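Side-chain contacts in extracellular solute-binding protein family 1 (Kribbella flavida, PDB 5IXP), which probably captures a solute, perhaps a sugar, outside the cell and delivers it to an ABC transporter: residues Asp16-Tyr21 / Ile30-Ala35; Ile107-Asp112 / Lys289-Leu294; Lys225-Asp230 / Gly243-Asn248; Arg152-Lys157 / Ser161-Ser166. One frame throughout, in Å; residues are numbered along the deposited sequence.

How the contacts relate
Contacts 1 and 2 lie together in one part of the fold and touch: Tyr21 and Leu17 of contact 1 pack on the helix that contact 2 sets against strand 108-121, and both contacts reach the same sheet. Contacts 3 and 4 form a second pair, joined where Asp230 O meets Ser161 OG, with contact 4 on the opposite side of the chain's centre from contacts 1 and 2. Contacts 2 and 4 are buried, 1 and 3 only partly. Chemistry differs accordingly: contact 1 adds a phenol-carboxylate bond to apolar packing, contact 2 is purely van der Waals, contact 3 sets a phenyl ring against an asparagine, and contact 4 combines aromatic packing with a lysine-carbonyl bond.

Contact 1: residues Asp16-Tyr21 / Ile30-Ala35; sequences DLYREY and ITERRA
Tyr18 meets the strand at two places, Ile30 over a face of its ring and Glu32 at the hydroxyl end. Its CG stands anti to the carbonyl carbon (chi1 -58°), which brings the ring over Ile30. Ile30 CG2 lies over that face, offset toward the rim and 3.8 Å from Tyr18 CD1, in a CH-pi contact. The longer branch of Ile30 carries on past Tyr18, its CD1 reaching 3.9 Å from Tyr21 CD2, so one isoleucine serves two tyrosines a helical turn apart.

Glu32 crosses the Tyr18 side chain at about a right angle, its chain extended beyond CG, and carboxylate and ring planes stand 90° apart. Tyr18 OH donates to Glu32 OE2 at 2.7 Å, arriving from above the carboxylate plane. The second oxygen, Glu32 OE1, is gripped side-on by Arg34, with NE at 2.7 Å and NH2 at 2.9 Å from it, both approaching from the same face. Held at both oxygens, the carboxylate has little freedom to turn, and the arginine beside it would be expected to favour the ionised form of Glu32. An alanine in place of Glu32 is likely to leave the Tyr18 hydroxyl without this acceptor and Arg34 without its neighbouring negative charge.

Tyr18 and Ile30 also touch Ile6 of strand 2-8, while Tyr21 stacks on His25. Helix and strand run nearly antiparallel, as expected of a beta-alpha-beta crossover: strand 2-8, helix 15-24 and the parallel strand 28-34 form such a unit, a building block of the periplasmic binding protein fold.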
# COMPACT_ATOMS: atom_id res chain seq x y z
N ASP A 16 22.55 6.46 -6.27
CA ASP A 16 23.74 6.78 -5.49
C ASP A 16 24.18 5.60 -4.64
O ASP A 16 25.38 5.43 -4.39
CB ASP A 16 23.51 7.99 -4.58
CG ASP A 16 23.15 9.24 -5.34
OD1 ASP A 16 23.62 9.40 -6.49
OD2 ASP A 16 22.39 10.08 -4.79
N LEU A 17 23.23 4.79 -4.19
CA LEU A 17 23.57 3.66 -3.33
C LEU A 17 24.42 2.64 -4.08
O LEU A 17 25.34 2.07 -3.50
CB LEU A 17 22.31 3.00 -2.78
CG LEU A 17 21.38 3.93 -1.99
CD1 LEU A 17 20.30 3.13 -1.30
CD2 LEU A 17 22.18 4.73 -0.99
N TYR A 18 24.12 2.41 -5.36
CA TYR A 18 24.93 1.47 -6.13
C TYR A 18 26.38 1.92 -6.19
O TYR A 18 27.30 1.11 -6.07
CB TYR A 18 24.39 1.31 -7.56
CG TYR A 18 22.96 0.85 -7.68
CD1 TYR A 18 22.43 -0.10 -6.81
CD2 TYR A 18 22.14 1.36 -8.69
CE1 TYR A 18 21.10 -0.54 -6.94
CE2 TYR A 18 20.81 0.93 -8.83
CZ TYR A 18 20.31 -0.02 -7.96
OH TYR A 18 19.00 -0.44 -8.09
N ARG A 19 26.60 3.23 -6.38
CA ARG A 19 27.96 3.76 -6.41
C ARG A 19 28.65 3.56 -5.07
O ARG A 19 29.83 3.17 -5.02
CB ARG A 19 27.94 5.25 -6.76
CG ARG A 19 27.36 5.56 -8.12
CD ARG A 19 27.42 7.04 -8.47
NE ARG A 19 26.67 7.31 -9.69
CZ ARG A 19 25.48 7.91 -9.73
NH1 ARG A 19 24.91 8.33 -8.61
NH2 ARG A 19 24.87 8.10 -10.89
N GLU A 20 27.93 3.81 -3.97
CA GLU A 20 28.49 3.62 -2.64
C GLU A 20 28.88 2.16 -2.42
O GLU A 20 29.97 1.87 -1.91
CB GLU A 20 27.48 4.07 -1.59
CG GLU A 20 27.21 5.55 -1.60
CD GLU A 20 26.13 5.96 -0.62
OE1 GLU A 20 25.39 5.08 -0.14
OE2 GLU A 20 26.02 7.17 -0.33
N TYR A 21 28.00 1.23 -2.79
CA TYR A 21 28.28 -0.18 -2.56
C TYR A 21 29.51 -0.63 -3.34
O TYR A 21 30.36 -1.36 -2.80
CB TYR A 21 27.07 -1.02 -2.94
CG TYR A 21 27.11 -2.43 -2.42
CD1 TYR A 21 26.69 -2.72 -1.12
CD2 TYR A 21 27.55 -3.48 -3.22
CE1 TYR A 21 26.71 -4.01 -0.63
CE2 TYR A 21 27.57 -4.79 -2.74
CZ TYR A 21 27.14 -5.04 -1.44
OH TYR A 21 27.15 -6.31 -0.95
N ILE A 30 27.50 -3.60 -10.25
CA ILE A 30 26.04 -3.56 -10.22
C ILE A 30 25.53 -2.93 -11.50
O ILE A 30 25.97 -1.83 -11.88
CB ILE A 30 25.51 -2.77 -9.01
CG1 ILE A 30 25.98 -3.39 -7.70
CG2 ILE A 30 23.97 -2.71 -9.05
CD1 ILE A 30 25.71 -2.49 -6.48
N THR A 31 24.57 -3.58 -12.14
CA THR A 31 23.86 -3.02 -13.27
C THR A 31 22.38 -3.02 -12.94
O THR A 31 21.84 -4.04 -12.52
CB THR A 31 24.09 -3.83 -14.55
OG1 THR A 31 25.50 -3.98 -14.79
CG2 THR A 31 23.42 -3.13 -15.74
N GLU A 32 21.73 -1.87 -13.10
CA GLU A 32 20.29 -1.78 -12.86
C GLU A 32 19.54 -1.94 -14.18
O GLU A 32 19.94 -1.38 -15.20
CB GLU A 32 19.91 -0.45 -12.21
CG GLU A 32 18.43 -0.39 -11.76
CD GLU A 32 18.06 0.93 -11.08
OE1 GLU A 32 18.24 2.00 -11.71
OE2 GLU A 32 17.60 0.90 -9.90
N ARG A 33 18.44 -2.70 -14.13
CA ARG A 33 17.56 -2.93 -15.27
C ARG A 33 16.20 -2.33 -14.94
O ARG A 33 15.64 -2.61 -13.87
CB ARG A 33 17.46 -4.44 -15.54
CG ARG A 33 16.49 -4.86 -16.60
CD ARG A 33 16.36 -6.38 -16.60
NE ARG A 33 17.65 -7.04 -16.79
CZ ARG A 33 17.86 -8.34 -16.59
NH1 ARG A 33 16.86 -9.11 -16.18
NH2 ARG A 33 19.06 -8.87 -16.80
N ARG A 34 15.67 -1.51 -15.84
CA ARG A 34 14.37 -0.87 -15.63
C ARG A 34 13.47 -1.15 -16.82
O ARG A 34 13.71 -0.62 -17.90
CB ARG A 34 14.51 0.65 -15.44
CG ARG A 34 15.32 1.07 -14.25
CD ARG A 34 15.27 2.58 -14.08
NE ARG A 34 16.10 2.99 -12.96
CZ ARG A 34 15.93 4.12 -12.28
NH1 ARG A 34 14.95 4.96 -12.60
NH2 ARG A 34 16.73 4.39 -11.26
N ALA A 35 12.43 -1.97 -16.61
CA ALA A 35 11.39 -2.06 -17.62
C ALA A 35 10.71 -0.70 -17.80
O ALA A 35 10.71 0.15 -16.90
CB ALA A 35 10.35 -3.12 -17.24

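Contact 2: residues Ile107-Asp112 / Lys289-Leu294; sequences IGYGTD and KLAAWL
Tyr109 carries the whole strand side of this contact, laying one flank of its ring against Ala291 and Ala292 of helix 289-294. The apolar touches come first. Tyr109 CE2 is 3.6 Å from Ala292 CB, and Tyr109 CD2 is 3.9 Å from Ala291 CB, so two successive methyl groups meet neighbouring atoms of the same ring. Its CG is anti to the carbonyl carbon (chi1 -75°), a setting that directs the ring from the strand to the helix.

A second group of touches is with the helix backbone. Tyr109 CD2 lies 3.6 Å from Ala292 N and 3.8 Å from Ala291 C, an oblique approach in which the ring rests on the peptide link itself. The small alanine side chains let it come so close.

No hydrogen bond or salt bridge crosses between the segments. The polar ties run to other parts of the chain: Gly110 O accepts from Trp91 NE1, and Ala292 O from Arg90 NH2. Around the pair, the Tyr109 ring also meets Trp91 and touches Leu87, while Ala291 rests on Leu275 of strand 269-276, the antiparallel neighbour of strand 108-121.

With only van der Waals contact between them, helix and strand are matched here by shape: a broad aromatic ring against two short side chains, with no charge or directional bond to fix their relative position.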
# COMPACT_ATOMS: atom_id res chain seq x y z
N ILE A 107 11.19 -14.64 1.48
CA ILE A 107 11.64 -14.49 0.10
C ILE A 107 11.92 -13.05 -0.27
O ILE A 107 12.40 -12.80 -1.39
CB ILE A 107 10.65 -15.11 -0.90
CG1 ILE A 107 9.31 -14.37 -0.90
CG2 ILE A 107 10.47 -16.61 -0.61
CD1 ILE A 107 8.43 -14.74 -2.11
N GLY A 108 11.66 -12.09 0.61
CA GLY A 108 11.91 -10.70 0.29
C GLY A 108 12.40 -9.90 1.48
O GLY A 108 12.03 -10.15 2.63
N TYR A 109 13.24 -8.91 1.18
CA TYR A 109 13.66 -7.88 2.12
C TYR A 109 12.89 -6.59 1.83
O TYR A 109 12.93 -6.09 0.70
CB TYR A 109 15.16 -7.62 2.00
CG TYR A 109 16.05 -8.68 2.62
CD1 TYR A 109 15.63 -9.42 3.72
CD2 TYR A 109 17.33 -8.90 2.13
CE1 TYR A 109 16.45 -10.37 4.32
CE2 TYR A 109 18.17 -9.85 2.71
CZ TYR A 109 17.72 -10.58 3.80
OH TYR A 109 18.56 -11.52 4.37
N GLY A 110 12.24 -6.05 2.85
CA GLY A 110 11.31 -4.94 2.63
C GLY A 110 12.01 -3.62 2.34
O GLY A 110 12.98 -3.23 3.00
N THR A 111 11.48 -2.90 1.34
CA THR A 111 11.95 -1.56 1.04
C THR A 111 11.02 -0.56 1.72
O THR A 111 11.02 -0.49 2.95
CB THR A 111 12.05 -1.32 -0.48
OG1 THR A 111 10.75 -1.35 -1.08
CG2 THR A 111 12.92 -2.41 -1.12
N ASP A 112 10.23 0.21 0.97
CA ASP A 112 9.41 1.24 1.60
C ASP A 112 8.02 0.70 1.96
O ASP A 112 7.69 -0.47 1.70
CB ASP A 112 9.32 2.48 0.71
CG ASP A 112 8.64 2.20 -0.63
OD1 ASP A 112 8.54 1.02 -1.04
OD2 ASP A 112 8.20 3.18 -1.29
N LYS A 289 23.39 -10.32 0.04
CA LYS A 289 24.14 -9.32 0.79
C LYS A 289 23.81 -7.91 0.31
O LYS A 289 23.60 -6.99 1.12
CB LYS A 289 25.65 -9.56 0.69
CG LYS A 289 26.43 -8.64 1.61
CD LYS A 289 27.91 -8.45 1.24
CE LYS A 289 28.63 -9.74 1.05
NZ LYS A 289 30.07 -9.49 0.72
N LEU A 290 23.77 -7.72 -1.01
CA LEU A 290 23.45 -6.41 -1.55
C LEU A 290 22.01 -6.02 -1.22
O LEU A 290 21.75 -4.86 -0.85
CB LEU A 290 23.68 -6.40 -3.07
CG LEU A 290 23.21 -5.12 -3.80
CD1 LEU A 290 23.90 -3.87 -3.24
CD2 LEU A 290 23.41 -5.24 -5.32
N ALA A 291 21.08 -6.97 -1.33
CA ALA A 291 19.68 -6.67 -1.02
C ALA A 291 19.52 -6.28 0.45
O ALA A 291 18.77 -5.35 0.78
CB ALA A 291 18.79 -7.86 -1.35
N ALA A 292 20.24 -6.97 1.34
CA ALA A 292 20.17 -6.61 2.75
C ALA A 292 20.75 -5.21 2.99
O ALA A 292 20.22 -4.44 3.80
CB ALA A 292 20.92 -7.65 3.59
N TRP A 293 21.83 -4.87 2.29
CA TRP A 293 22.41 -3.55 2.48
C TRP A 293 21.49 -2.45 1.94
O TRP A 293 21.30 -1.41 2.58
CB TRP A 293 23.79 -3.48 1.82
CG TRP A 293 24.45 -2.15 2.00
CD1 TRP A 293 25.18 -1.73 3.09
CD2 TRP A 293 24.45 -1.06 1.08
NE1 TRP A 293 25.63 -0.45 2.89
CE2 TRP A 293 25.20 -0.01 1.66
CE3 TRP A 293 23.90 -0.87 -0.19
CZ2 TRP A 293 25.40 1.21 1.03
CZ3 TRP A 293 24.11 0.34 -0.83
CH2 TRP A 293 24.86 1.37 -0.22
N LEU A 294 20.91 -2.67 0.76
CA LEU A 294 20.02 -1.68 0.18
C LEU A 294 18.81 -1.42 1.07
O LEU A 294 18.21 -0.34 0.99
CB LEU A 294 19.55 -2.12 -1.22
CG LEU A 294 20.60 -2.07 -2.34
CD1 LEU A 294 20.08 -2.86 -3.55
CD2 LEU A 294 20.94 -0.63 -2.75

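Contact 3: residues Lys225-Asp230 / Gly243-Asn248; sequences KAFRTD and GVIADN
Phe227 sets one side of its ring against two residues of helix 243-248 three positions apart, Asn248 by CD2 and Ile245 by CE1. Its CG lies anti to the carbonyl carbon (chi1 -78°), which brings the ring against the helix. Asn248 approaches obliquely, its amide plane 56° from the ring. Asn248 CB is 3.6 Å from Phe227 CD2, and Asn248 ND2 sits at the same 3.6 Å from that carbon, close also to CE2. The asparagine therefore presses on the phenyl group with both its aliphatic root and its amide nitrogen.

Ile245 crosses the phenylalanine side chain at about a right angle. Its CG1 comes within 3.8 Å of Phe227 CE1, and Ile245 CG2 reaches 4.0 Å from the same atom, so both branches share one corner of the ring.

Phe227 is the second residue of a type I beta turn that runs from Ala226 to Thr229. The turn lies at the end region of helix 221-226 and leads on to strand 232-238, after which the chain enters helix 241-249; the contact thus closes a helix-strand-helix passage of the solute-binding protein. In the turn, Ala226 O accepts from both Thr229 N and Thr229 OG1, the latter at 2.8 Å. Further round the phenyl group, Trp223 and Phe232 meet it edge-to-face.

Arg228 takes a different path, bent at chi2 and chi3. Its CD passes 3.2 Å from Asn248 O, a carbon-to-oxygen approach, while its guanidinium group lies with one face over Lys225 CA.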
# COMPACT_ATOMS: atom_id res chain seq x y z
N LYS A 225 -9.21 15.38 -12.09
CA LYS A 225 -9.78 16.72 -12.18
C LYS A 225 -10.56 17.08 -10.92
O LYS A 225 -10.62 18.26 -10.55
CB LYS A 225 -10.68 16.83 -13.41
CG LYS A 225 -10.00 16.51 -14.74
CD LYS A 225 -8.51 16.83 -14.72
CE LYS A 225 -7.73 15.92 -15.67
NZ LYS A 225 -6.44 16.53 -16.12
N ALA A 226 -11.14 16.09 -10.24
CA ALA A 226 -11.99 16.39 -9.10
C ALA A 226 -11.22 16.99 -7.93
O ALA A 226 -11.84 17.56 -7.02
CB ALA A 226 -12.73 15.14 -8.66
N PHE A 227 -9.89 16.88 -7.92
CA PHE A 227 -9.12 17.52 -6.86
C PHE A 227 -9.18 19.04 -6.93
O PHE A 227 -8.82 19.71 -5.95
CB PHE A 227 -7.66 17.05 -6.89
CG PHE A 227 -7.47 15.68 -6.29
CD1 PHE A 227 -7.27 15.54 -4.92
CD2 PHE A 227 -7.50 14.54 -7.09
CE1 PHE A 227 -7.10 14.27 -4.35
CE2 PHE A 227 -7.32 13.27 -6.54
CZ PHE A 227 -7.12 13.13 -5.16
N ARG A 228 -9.64 19.61 -8.05
CA ARG A 228 -9.82 21.05 -8.17
C ARG A 228 -11.26 21.48 -7.92
O ARG A 228 -11.68 22.54 -8.39
CB ARG A 228 -9.34 21.52 -9.55
CG ARG A 228 -7.82 21.65 -9.67
CD ARG A 228 -7.26 20.76 -10.76
NE ARG A 228 -8.10 20.73 -11.96
CZ ARG A 228 -7.72 20.24 -13.14
NH1 ARG A 228 -6.52 19.69 -13.30
NH2 ARG A 228 -8.56 20.26 -14.18
N THR A 229 -12.03 20.66 -7.21
CA THR A 229 -13.43 20.90 -6.90
C THR A 229 -13.68 20.53 -5.44
O THR A 229 -12.78 20.05 -4.74
CB THR A 229 -14.37 20.07 -7.78
OG1 THR A 229 -14.33 18.70 -7.34
CG2 THR A 229 -13.96 20.14 -9.26
N ASP A 230 -14.92 20.72 -4.99
CA ASP A 230 -15.34 20.30 -3.66
C ASP A 230 -15.93 18.89 -3.66
O ASP A 230 -16.74 18.57 -2.78
CB ASP A 230 -16.35 21.29 -3.09
CG ASP A 230 -15.76 22.68 -2.91
OD1 ASP A 230 -14.52 22.82 -2.94
OD2 ASP A 230 -16.55 23.64 -2.73
N GLY A 243 1.87 13.72 -2.07
CA GLY A 243 2.37 14.42 -3.24
C GLY A 243 1.44 14.33 -4.43
O GLY A 243 1.38 15.26 -5.24
N VAL A 244 0.73 13.21 -4.57
CA VAL A 244 -0.26 13.09 -5.63
C VAL A 244 -1.39 14.09 -5.42
O VAL A 244 -1.81 14.78 -6.36
CB VAL A 244 -0.80 11.64 -5.69
CG1 VAL A 244 -1.95 11.54 -6.67
CG2 VAL A 244 0.32 10.68 -6.06
N ILE A 245 -1.88 14.19 -4.19
CA ILE A 245 -2.98 15.12 -3.88
C ILE A 245 -2.54 16.54 -4.17
O ILE A 245 -3.26 17.31 -4.82
CB ILE A 245 -3.43 14.95 -2.42
CG1 ILE A 245 -4.07 13.58 -2.21
CG2 ILE A 245 -4.39 16.08 -2.01
CD1 ILE A 245 -4.31 13.22 -0.75
N ALA A 246 -1.35 16.91 -3.70
CA ALA A 246 -0.88 18.28 -3.86
C ALA A 246 -0.68 18.61 -5.33
O ALA A 246 -1.01 19.72 -5.77
CB ALA A 246 0.42 18.49 -3.08
N ASP A 247 -0.17 17.66 -6.12
CA ASP A 247 -0.03 17.88 -7.56
C ASP A 247 -1.39 18.07 -8.23
O ASP A 247 -1.59 19.00 -9.02
CB ASP A 247 0.72 16.71 -8.21
CG ASP A 247 2.22 16.76 -7.95
OD1 ASP A 247 2.75 17.85 -7.66
OD2 ASP A 247 2.87 15.70 -8.06
N ASN A 248 -2.34 17.18 -7.92
CA ASN A 248 -3.64 17.24 -8.58
C ASN A 248 -4.45 18.46 -8.15
O ASN A 248 -5.11 19.11 -8.97
CB ASN A 248 -4.43 15.96 -8.30
CG ASN A 248 -3.85 14.75 -9.01
OD1 ASN A 248 -2.94 14.87 -9.83
ND2 ASN A 248 -4.37 13.57 -8.69

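Contact 4: residues Arg152-Lys157 / Ser161-Ser166; sequences RRFKAK and SAWFDS
Phe154 projects from the last turns of helix 144-157 in the alpha/beta solute-binding-protein fold, where the chain leaves that helix and, three residues on, folds back against it as 161-166. With CG anti to the backbone N (chi1 175°), the ring is directed at the returning chain. Starting at the root, Phe154 CB lies 3.6 Å from Trp163 CZ3. Phe154 CG is equally near the indole, 3.6 Å from Trp163 CE3; CD1 comes nearest Trp163 CZ3 and CD2 nearest CE3. The two aromatic planes are inclined at 45°, with centroids 5.3 Å apart, an oblique pair.

Farther out the partners change. Phe154 CE2 meets Ala162 O at 3.6 Å and Ser161 CB at 3.7 Å, the serine carbon lying at the ring's edge near its plane. CZ, at the end, still touches Ser161 CB. Replacing Phe154 with an alanine would probably open a gap beside Trp163 and Ser161 and let the indole shift.

Around this core, Leu124 of helix 122-127 touches both Phe154 and Ser161, and Phe125 meets the Trp163 ring at a small interplanar angle. The serine hydroxyl is engaged elsewhere, Ser161 OG bonding to Asp230 O.

Lys155, next along the helix, supplies the polar tie. Its chain bends at chi2 and chi4 to curl back over the loop, and its ammonium group also bonds to Met158 O. Lys155 NZ donates to Ser161 O at 2.8 Å, from 37° above the carbonyl plane.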
# COMPACT_ATOMS: atom_id res chain seq x y z
N ARG A 152 -21.94 11.08 7.38
CA ARG A 152 -23.36 11.40 7.26
C ARG A 152 -23.66 12.76 7.89
O ARG A 152 -24.44 13.55 7.33
CB ARG A 152 -24.20 10.30 7.90
CG ARG A 152 -24.11 8.99 7.14
CD ARG A 152 -25.15 7.99 7.59
NE ARG A 152 -25.11 7.80 9.04
CZ ARG A 152 -24.35 6.90 9.65
NH1 ARG A 152 -23.56 6.09 8.95
NH2 ARG A 152 -24.39 6.81 10.98
N ARG A 153 -23.04 13.05 9.04
CA ARG A 153 -23.13 14.38 9.63
C ARG A 153 -22.64 15.43 8.64
O ARG A 153 -23.30 16.46 8.43
CB ARG A 153 -22.32 14.41 10.93
CG ARG A 153 -22.06 15.79 11.48
CD ARG A 153 -21.11 15.77 12.69
NE ARG A 153 -20.68 17.12 13.03
CZ ARG A 153 -19.82 17.43 14.00
NH1 ARG A 153 -19.29 16.47 14.75
NH2 ARG A 153 -19.50 18.70 14.21
N PHE A 154 -21.48 15.19 8.03
CA PHE A 154 -20.95 16.09 7.01
C PHE A 154 -21.93 16.25 5.86
O PHE A 154 -22.24 17.37 5.44
CB PHE A 154 -19.60 15.56 6.49
CG PHE A 154 -19.03 16.35 5.34
CD1 PHE A 154 -18.22 17.46 5.58
CD2 PHE A 154 -19.29 16.00 4.02
CE1 PHE A 154 -17.68 18.20 4.53
CE2 PHE A 154 -18.76 16.73 2.97
CZ PHE A 154 -17.96 17.83 3.22
N LYS A 155 -22.41 15.13 5.32
CA LYS A 155 -23.25 15.17 4.12
C LYS A 155 -24.54 15.95 4.38
O LYS A 155 -25.03 16.66 3.49
CB LYS A 155 -23.58 13.75 3.68
CG LYS A 155 -24.26 13.65 2.34
CD LYS A 155 -23.37 14.21 1.26
CE LYS A 155 -24.06 14.14 -0.10
NZ LYS A 155 -23.82 15.39 -0.86
N ALA A 156 -25.09 15.84 5.59
CA ALA A 156 -26.33 16.54 5.90
C ALA A 156 -26.16 18.04 5.78
O ALA A 156 -27.13 18.75 5.47
CB ALA A 156 -26.81 16.16 7.31
N LYS A 157 -24.95 18.54 5.99
CA LYS A 157 -24.64 19.96 5.91
C LYS A 157 -24.08 20.37 4.55
O LYS A 157 -24.03 21.57 4.26
CB LYS A 157 -23.62 20.33 6.98
CG LYS A 157 -24.02 19.91 8.38
CD LYS A 157 -24.84 20.99 9.04
CE LYS A 157 -24.05 22.28 9.08
NZ LYS A 157 -24.91 23.48 9.18
N SER A 161 -21.09 18.12 -1.72
CA SER A 161 -19.83 17.42 -1.52
C SER A 161 -20.09 15.99 -1.06
O SER A 161 -21.11 15.70 -0.45
CB SER A 161 -18.93 18.12 -0.49
OG SER A 161 -18.47 19.36 -0.98
N ALA A 162 -19.14 15.11 -1.37
CA ALA A 162 -19.15 13.76 -0.83
C ALA A 162 -18.10 13.65 0.27
O ALA A 162 -17.27 14.54 0.48
CB ALA A 162 -18.88 12.73 -1.93
N TRP A 163 -18.15 12.53 0.98
CA TRP A 163 -17.24 12.30 2.10
C TRP A 163 -15.91 11.73 1.62
O TRP A 163 -14.84 12.18 2.08
CB TRP A 163 -17.92 11.35 3.09
CG TRP A 163 -17.22 11.13 4.41
CD1 TRP A 163 -16.90 9.92 4.98
CD2 TRP A 163 -16.79 12.13 5.35
NE1 TRP A 163 -16.31 10.11 6.21
CE2 TRP A 163 -16.23 11.45 6.46
CE3 TRP A 163 -16.84 13.53 5.37
CZ2 TRP A 163 -15.71 12.13 7.56
CZ3 TRP A 163 -16.32 14.20 6.47
CH2 TRP A 163 -15.77 13.50 7.55
N PHE A 164 -15.94 10.77 0.70
CA PHE A 164 -14.73 10.14 0.19
C PHE A 164 -14.85 9.99 -1.32
O PHE A 164 -15.93 10.15 -1.90
CB PHE A 164 -14.47 8.79 0.86
CG PHE A 164 -15.64 7.85 0.84
CD1 PHE A 164 -15.96 7.14 -0.32
CD2 PHE A 164 -16.41 7.64 1.99
CE1 PHE A 164 -17.04 6.26 -0.34
CE2 PHE A 164 -17.48 6.75 1.97
CZ PHE A 164 -17.80 6.06 0.81
N ASP A 165 -13.73 9.63 -1.97
CA ASP A 165 -13.69 9.66 -3.43
C ASP A 165 -14.40 8.46 -4.06
O ASP A 165 -15.12 8.64 -5.05
CB ASP A 165 -12.24 9.77 -3.92
CG ASP A 165 -11.34 8.65 -3.42
OD1 ASP A 165 -11.58 8.10 -2.33
OD2 ASP A 165 -10.37 8.32 -4.13
N SER A 166 -14.22 7.24 -3.56
CA SER A 166 -14.89 6.10 -4.18
C SER A 166 -15.13 4.99 -3.16
O SER A 166 -14.41 4.85 -2.17
CB SER A 166 -14.10 5.52 -5.38
OG SER A 166 -12.90 4.85 -4.98